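Local coordinates for glycosyl hydrolase (Bacteroides ovatus, PDB 3QC2), which is of unknown specific function but is a glycosyl hydrolase built as a five-bladed beta-propeller, at residues F19-N24 / G348-D353; I29-N34 / N51-P56. All blocks are in the same frame, centred on the assembly; numbering follows the deposited sequence.

Interaction 1 of 2, residues F19-N24 / G348-D353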
loop_
_atom_site.group_PDB
_atom_site.type_symbol
_atom_site.label_atom_id
_atom_site.label_comp_id
_atom_site.label_asym_id
_atom_site.label_seq_id
_atom_site.Cartn_x
_atom_site.Cartn_y
_atom_site.Cartn_z
ATOM N N PHE A 19 -13.384 0.080 10.442
ATOM C CA PHE A 19 -13.617 -0.406 9.090
ATOM C C PHE A 19 -14.292 -1.756 9.214
ATOM O O PHE A 19 -13.676 -2.739 9.619
ATOM C CB PHE A 19 -12.308 -0.529 8.334
ATOM C CG PHE A 19 -11.667 0.792 8.019
ATOM C CD1 PHE A 19 -10.969 1.485 8.987
ATOM C CD2 PHE A 19 -11.760 1.336 6.750
ATOM C CE1 PHE A 19 -10.367 2.711 8.692
ATOM C CE2 PHE A 19 -11.162 2.552 6.452
ATOM C CZ PHE A 19 -10.465 3.237 7.429
ATOM N N GLU A 20 -15.567 -1.798 8.871
ATOM C CA GLU A 20 -16.344 -3.000 9.007
ATOM C C GLU A 20 -16.364 -3.798 7.702
ATOM O O GLU A 20 -16.586 -3.250 6.634
ATOM C CB GLU A 20 -17.767 -2.636 9.458
ATOM C CG GLU A 20 -18.607 -3.826 9.855
ATOM C CD GLU A 20 -19.945 -3.427 10.496
ATOM O OE1 GLU A 20 -20.401 -2.252 10.297
ATOM O OE2 GLU A 20 -20.542 -4.299 11.197
ATOM N N ARG A 21 -16.122 -5.098 7.817
ATOM C CA ARG A 21 -16.118 -6.006 6.678
ATOM C C ARG A 21 -17.586 -6.338 6.312
ATOM O O ARG A 21 -18.300 -6.913 7.123
ATOM C CB ARG A 21 -15.360 -7.300 7.032
ATOM C CG ARG A 21 -13.901 -7.082 7.498
ATOM C CD ARG A 21 -13.348 -8.329 8.121
ATOM N NE ARG A 21 -11.981 -8.159 8.654
ATOM C CZ ARG A 21 -11.681 -7.617 9.844
ATOM N NH1 ARG A 21 -12.640 -7.148 10.643
ATOM N NH2 ARG A 21 -10.409 -7.526 10.229
ATOM N N PRO A 22 -18.038 -5.965 5.087
ATOM C CA PRO A 22 -19.435 -6.273 4.727
ATOM C C PRO A 22 -19.675 -7.781 4.610
ATOM O O PRO A 22 -18.786 -8.510 4.148
ATOM C CB PRO A 22 -19.619 -5.588 3.366
ATOM C CG PRO A 22 -18.358 -4.755 3.144
ATOM C CD PRO A 22 -17.297 -5.363 3.963
ATOM N N LYS A 23 -20.857 -8.240 5.036
ATOM C CA LYS A 23 -21.214 -9.670 4.977
ATOM C C LYS A 23 -21.203 -10.256 3.547
ATOM O O LYS A 23 -21.664 -9.626 2.611
ATOM C CB LYS A 23 -22.605 -9.927 5.628
ATOM C CG LYS A 23 -22.593 -10.269 7.174
ATOM C CD LYS A 23 -21.923 -9.212 8.043
ATOM C CE LYS A 23 -22.046 -9.560 9.555
ATOM N N ASN A 24 -20.645 -11.468 3.425
ATOM C CA ASN A 24 -20.606 -12.251 2.159
ATOM C C ASN A 24 -19.956 -11.593 0.920
ATOM O O ASN A 24 -20.246 -11.967 -0.210
ATOM C CB ASN A 24 -22.027 -12.724 1.823
ATOM C CG ASN A 24 -22.623 -13.616 2.921
ATOM O OD1 ASN A 24 -21.888 -14.313 3.655
ATOM N ND2 ASN A 24 -23.953 -13.613 3.029
ATOM N N GLY A 348 -9.008 -8.016 0.187
ATOM C CA GLY A 348 -10.182 -7.808 0.998
ATOM C C GLY A 348 -10.556 -6.356 1.066
ATOM O O GLY A 348 -9.740 -5.474 0.751
ATOM N N VAL A 349 -11.797 -6.103 1.475
ATOM C CA VAL A 349 -12.308 -4.747 1.654
ATOM C C VAL A 349 -12.996 -4.625 3.023
ATOM O O VAL A 349 -13.557 -5.590 3.536
ATOM C CB VAL A 349 -13.318 -4.366 0.555
ATOM C CG1 VAL A 349 -14.602 -5.247 0.657
ATOM C CG2 VAL A 349 -13.674 -2.866 0.634
ATOM N N ALA A 350 -12.910 -3.436 3.602
ATOM C CA ALA A 350 -13.564 -3.099 4.888
ATOM C C ALA A 350 -13.985 -1.657 4.734
ATOM O O ALA A 350 -13.291 -0.886 4.103
ATOM C CB ALA A 350 -12.635 -3.270 6.025
ATOM N N VAL A 351 -15.112 -1.292 5.319
ATOM C CA VAL A 351 -15.690 0.031 5.094
ATOM C C VAL A 351 -15.929 0.844 6.362
ATOM O O VAL A 351 -16.588 0.377 7.298
ATOM C CB VAL A 351 -17.067 -0.117 4.360
ATOM C CG1 VAL A 351 -17.591 1.246 3.922
ATOM C CG2 VAL A 351 -16.938 -1.058 3.170
ATOM N N TYR A 352 -15.403 2.072 6.368
ATOM C CA TYR A 352 -15.603 3.013 7.469
ATOM C C TYR A 352 -16.607 4.100 7.037
ATOM O O TYR A 352 -16.433 4.756 6.006
ATOM C CB TYR A 352 -14.258 3.610 7.924
ATOM C CG TYR A 352 -14.354 4.921 8.674
ATOM C CD1 TYR A 352 -15.063 5.018 9.878
ATOM C CD2 TYR A 352 -13.691 6.058 8.201
ATOM C CE1 TYR A 352 -15.144 6.249 10.587
ATOM C CE2 TYR A 352 -13.752 7.286 8.892
ATOM C CZ TYR A 352 -14.480 7.377 10.084
ATOM O OH TYR A 352 -14.549 8.594 10.749
ATOM N N ASP A 353 -17.657 4.250 7.846
ATOM C CA ASP A 353 -18.730 5.203 7.624
ATOM C C ASP A 353 -18.647 6.340 8.678
ATOM O O ASP A 353 -19.038 6.139 9.824
ATOM C CB ASP A 353 -20.064 4.463 7.745
ATOM C CG ASP A 353 -21.264 5.348 7.474
ATOM O OD1 ASP A 353 -21.088 6.569 7.274
ATOM O OD2 ASP A 353 -22.395 4.809 7.469
#
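F19 and Y352 meet through their first torsions: F19 CG stands anti to its own carbonyl carbon (chi1 -69°), which lays the ring beneath the CB of Y352, while Y352 CG is anti to the backbone N and carries the phenol beyond that ring. An early piece of chain is here laid along the outer edge of the last blade of a beta-propeller, strand 346-352, consistent with a contribution to ring closure. Antiparallel pairing is limited to a single hydrogen-bonded bridge, in which E20 N donates to V351 O (2.9 Å) and V351 N donates to E20 O (2.8 Å). Each oxygen also meets an alpha carbon: F19 CA lies 3.6 Å from V351 O, and A350 CA approaches E20 O. On the far edge of the strand A350 and Y352 bond through their backbones to L338 and W336, so strand 346-352 is held from both edges.

Y352 CB sits over the centre of the F19 ring, 3.6 Å from its centroid, a CH-pi contact, whereas the two rings themselves are oblique, their planes 48° apart. A350 O lies in the plane of the F19 ring, at its edge, and A350 CB packs against F19 CB at 3.6 Å. R21 turns its CB away from the strand; its guanidinium forms salt bridges with E314 and D361, tying the segment to the C-terminal part of the chain. P22 then crosses V351 at about a right angle, the proline CG resting 4.0 Å from V351 CG2, the methyl beside V351 N.

Interaction 2 of 2, residues I29-N34 / N51-P56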
loop_
_atom_site.group_PDB
_atom_site.type_symbol
_atom_site.label_atom_id
_atom_site.label_comp_id
_atom_site.label_asym_id
_atom_site.label_seq_id
_atom_site.Cartn_x
_atom_site.Cartn_y
_atom_site.Cartn_z
ATOM N N ILE A 29 -11.223 -10.273 -4.417
ATOM C CA ILE A 29 -10.397 -10.718 -5.542
ATOM C C ILE A 29 -9.533 -11.890 -5.093
ATOM O O ILE A 29 -8.769 -11.769 -4.145
ATOM C CB ILE A 29 -9.504 -9.577 -6.077
ATOM C CG1 ILE A 29 -10.381 -8.433 -6.635
ATOM C CG2 ILE A 29 -8.580 -10.082 -7.144
ATOM C CD1 ILE A 29 -9.603 -7.210 -7.067
ATOM N N SER A 30 -9.677 -13.024 -5.786
ATOM C CA SER A 30 -8.918 -14.226 -5.500
ATOM C C SER A 30 -8.207 -14.706 -6.758
ATOM O O SER A 30 -8.553 -14.279 -7.878
ATOM C CB SER A 30 -9.848 -15.325 -4.987
ATOM O OG SER A 30 -10.463 -14.933 -3.791
ATOM N N PRO A 31 -7.201 -15.600 -6.594
ATOM C CA PRO A 31 -6.486 -16.131 -7.762
ATOM C C PRO A 31 -7.396 -16.892 -8.755
ATOM O O PRO A 31 -8.347 -17.570 -8.337
ATOM C CB PRO A 31 -5.462 -17.094 -7.142
ATOM C CG PRO A 31 -5.304 -16.654 -5.742
ATOM C CD PRO A 31 -6.594 -16.047 -5.322
ATOM N N ILE A 32 -7.084 -16.756 -10.053
ATOM C CA ILE A 32 -7.806 -17.415 -11.142
ATOM C C ILE A 32 -6.813 -18.276 -11.913
ATOM O O ILE A 32 -5.748 -17.794 -12.340
ATOM C CB ILE A 32 -8.455 -16.389 -12.124
ATOM C CG1 ILE A 32 -9.508 -15.542 -11.409
ATOM C CG2 ILE A 32 -9.104 -17.095 -13.282
ATOM C CD1 ILE A 32 -10.283 -14.613 -12.348
ATOM N N GLU A 33 -7.173 -19.535 -12.112
ATOM C CA GLU A 33 -6.321 -20.523 -12.782
ATOM C C GLU A 33 -6.273 -20.347 -14.335
ATOM O O GLU A 33 -5.198 -20.330 -14.941
ATOM C CB GLU A 33 -6.861 -21.930 -12.435
ATOM C CG GLU A 33 -6.032 -23.122 -12.917
ATOM C CD GLU A 33 -4.742 -23.336 -12.110
ATOM O OE1 GLU A 33 -4.630 -22.791 -10.980
ATOM O OE2 GLU A 33 -3.851 -24.077 -12.607
ATOM N N ASN A 34 -7.457 -20.211 -14.934
ATOM C CA ASN A 34 -7.645 -20.157 -16.431
ATOM C C ASN A 34 -7.153 -18.937 -17.236
ATOM O O ASN A 34 -6.892 -19.067 -18.437
ATOM C CB ASN A 34 -9.146 -20.387 -16.779
ATOM C CG ASN A 34 -10.125 -19.491 -15.916
ATOM O OD1 ASN A 34 -10.257 -19.686 -14.685
ATOM N ND2 ASN A 34 -10.822 -18.560 -16.575
ATOM N N ASN A 51 -1.748 -17.991 -8.647
ATOM C CA ASN A 51 -1.294 -18.321 -7.300
ATOM C C ASN A 51 -1.755 -17.327 -6.235
ATOM O O ASN A 51 -2.248 -17.727 -5.192
ATOM C CB ASN A 51 0.242 -18.410 -7.282
ATOM C CG ASN A 51 0.781 -19.143 -6.043
ATOM O OD1 ASN A 51 0.491 -20.326 -5.830
ATOM N ND2 ASN A 51 1.594 -18.445 -5.243
ATOM N N ASP A 52 -1.591 -16.033 -6.508
ATOM C CA ASP A 52 -1.895 -14.987 -5.525
ATOM C C ASP A 52 -2.393 -13.685 -6.162
ATOM O O ASP A 52 -1.879 -13.264 -7.174
ATOM C CB ASP A 52 -0.607 -14.646 -4.738
ATOM C CG ASP A 52 0.061 -15.890 -4.102
ATOM O OD1 ASP A 52 -0.612 -16.638 -3.344
ATOM O OD2 ASP A 52 1.269 -16.097 -4.351
ATOM N N THR A 53 -3.402 -13.066 -5.542
ATOM C CA THR A 53 -3.914 -11.740 -5.958
ATOM C C THR A 53 -4.070 -10.942 -4.665
ATOM O O THR A 53 -4.968 -11.191 -3.909
ATOM C CB THR A 53 -5.252 -11.822 -6.734
ATOM O OG1 THR A 53 -6.219 -12.519 -5.957
ATOM C CG2 THR A 53 -5.064 -12.537 -8.057
ATOM N N PHE A 54 -3.179 -9.987 -4.419
ATOM C CA PHE A 54 -3.182 -9.282 -3.156
ATOM C C PHE A 54 -2.589 -7.855 -3.251
ATOM O O PHE A 54 -2.646 -7.241 -4.329
ATOM C CB PHE A 54 -2.466 -10.169 -2.097
ATOM C CG PHE A 54 -0.980 -10.483 -2.411
ATOM C CD1 PHE A 54 -0.615 -11.238 -3.541
ATOM C CD2 PHE A 54 0.033 -10.078 -1.524
ATOM C CE1 PHE A 54 0.745 -11.540 -3.810
ATOM C CE2 PHE A 54 1.407 -10.385 -1.782
ATOM C CZ PHE A 54 1.754 -11.113 -2.923
ATOM N N ASN A 55 -2.094 -7.322 -2.101
ATOM C CA ASN A 55 -1.459 -5.978 -2.004
ATOM C C ASN A 55 -1.901 -5.012 -3.088
ATOM O O ASN A 55 -1.141 -4.721 -4.017
ATOM C CB ASN A 55 0.062 -6.121 -2.011
ATOM C CG ASN A 55 0.594 -6.785 -0.753
ATOM O OD1 ASN A 55 -0.173 -7.291 0.082
ATOM N ND2 ASN A 55 1.918 -6.796 -0.610
ATOM N N PRO A 56 -3.128 -4.483 -2.960
ATOM C CA PRO A 56 -3.710 -3.633 -3.998
ATOM C C PRO A 56 -3.632 -2.129 -3.791
ATOM O O PRO A 56 -3.545 -1.653 -2.665
ATOM C CB PRO A 56 -5.172 -4.020 -3.936
ATOM C CG PRO A 56 -5.407 -4.229 -2.395
ATOM C CD PRO A 56 -4.074 -4.710 -1.844
#
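N51 meets P31 through its backbone: the carbonyl O of N51 lies 3.3 Å from P31 CG, and the pyrrolidine ring also reaches D52, where P31 CG stands 3.8 Å from D52 CA. Both N51 and D52 turn their CB atoms away from the proline, and both face E72 on strand 64-72, forming a classic beta bulge. The carboxylate of D52 is close to that of E72, with R82 as a long, weak ion-pair partner that would probably ease the crowding of negative charge. T53 comes next, on the short arm 52-54 that precedes the corner into the inner strand of the first propeller blade, with its CB directed toward the 29-34 segment. With chi1 at 56°, OG1 lies between the backbone N and the carbonyl carbon, and from there it gives a weak hydrogen bond to I29 O (3.2 Å). The same torsion leaves CG2 3.9 Å from P31 CA, while I29 CG2 approaches T53 CB at 3.8 Å, the two side chains crossing at about a right angle. At N55 the chain rounds a corner, and ND2 of N55 hydrogen-bonds to D123 OD1 on strand 120-128.

Overall arrangement
Both contacts lie in a single propeller chain, with interaction 2 nested inside the long loop that interaction 1 closes. Their centres are about 19 Å apart and their nearest atoms about 5 Å, without touching. What they share is the early run of chain ahead of strand 37-39: it first follows strand 346-352 of the last blade, where V349 N bonds to N26 OD1 and I29 pairs with V347, and then passes to strand 52-61 of the first blade, where T53 in turn bonds to S345. One continuous segment thus bridges the seam between these blades, which probably helps to hold the first and last blades together.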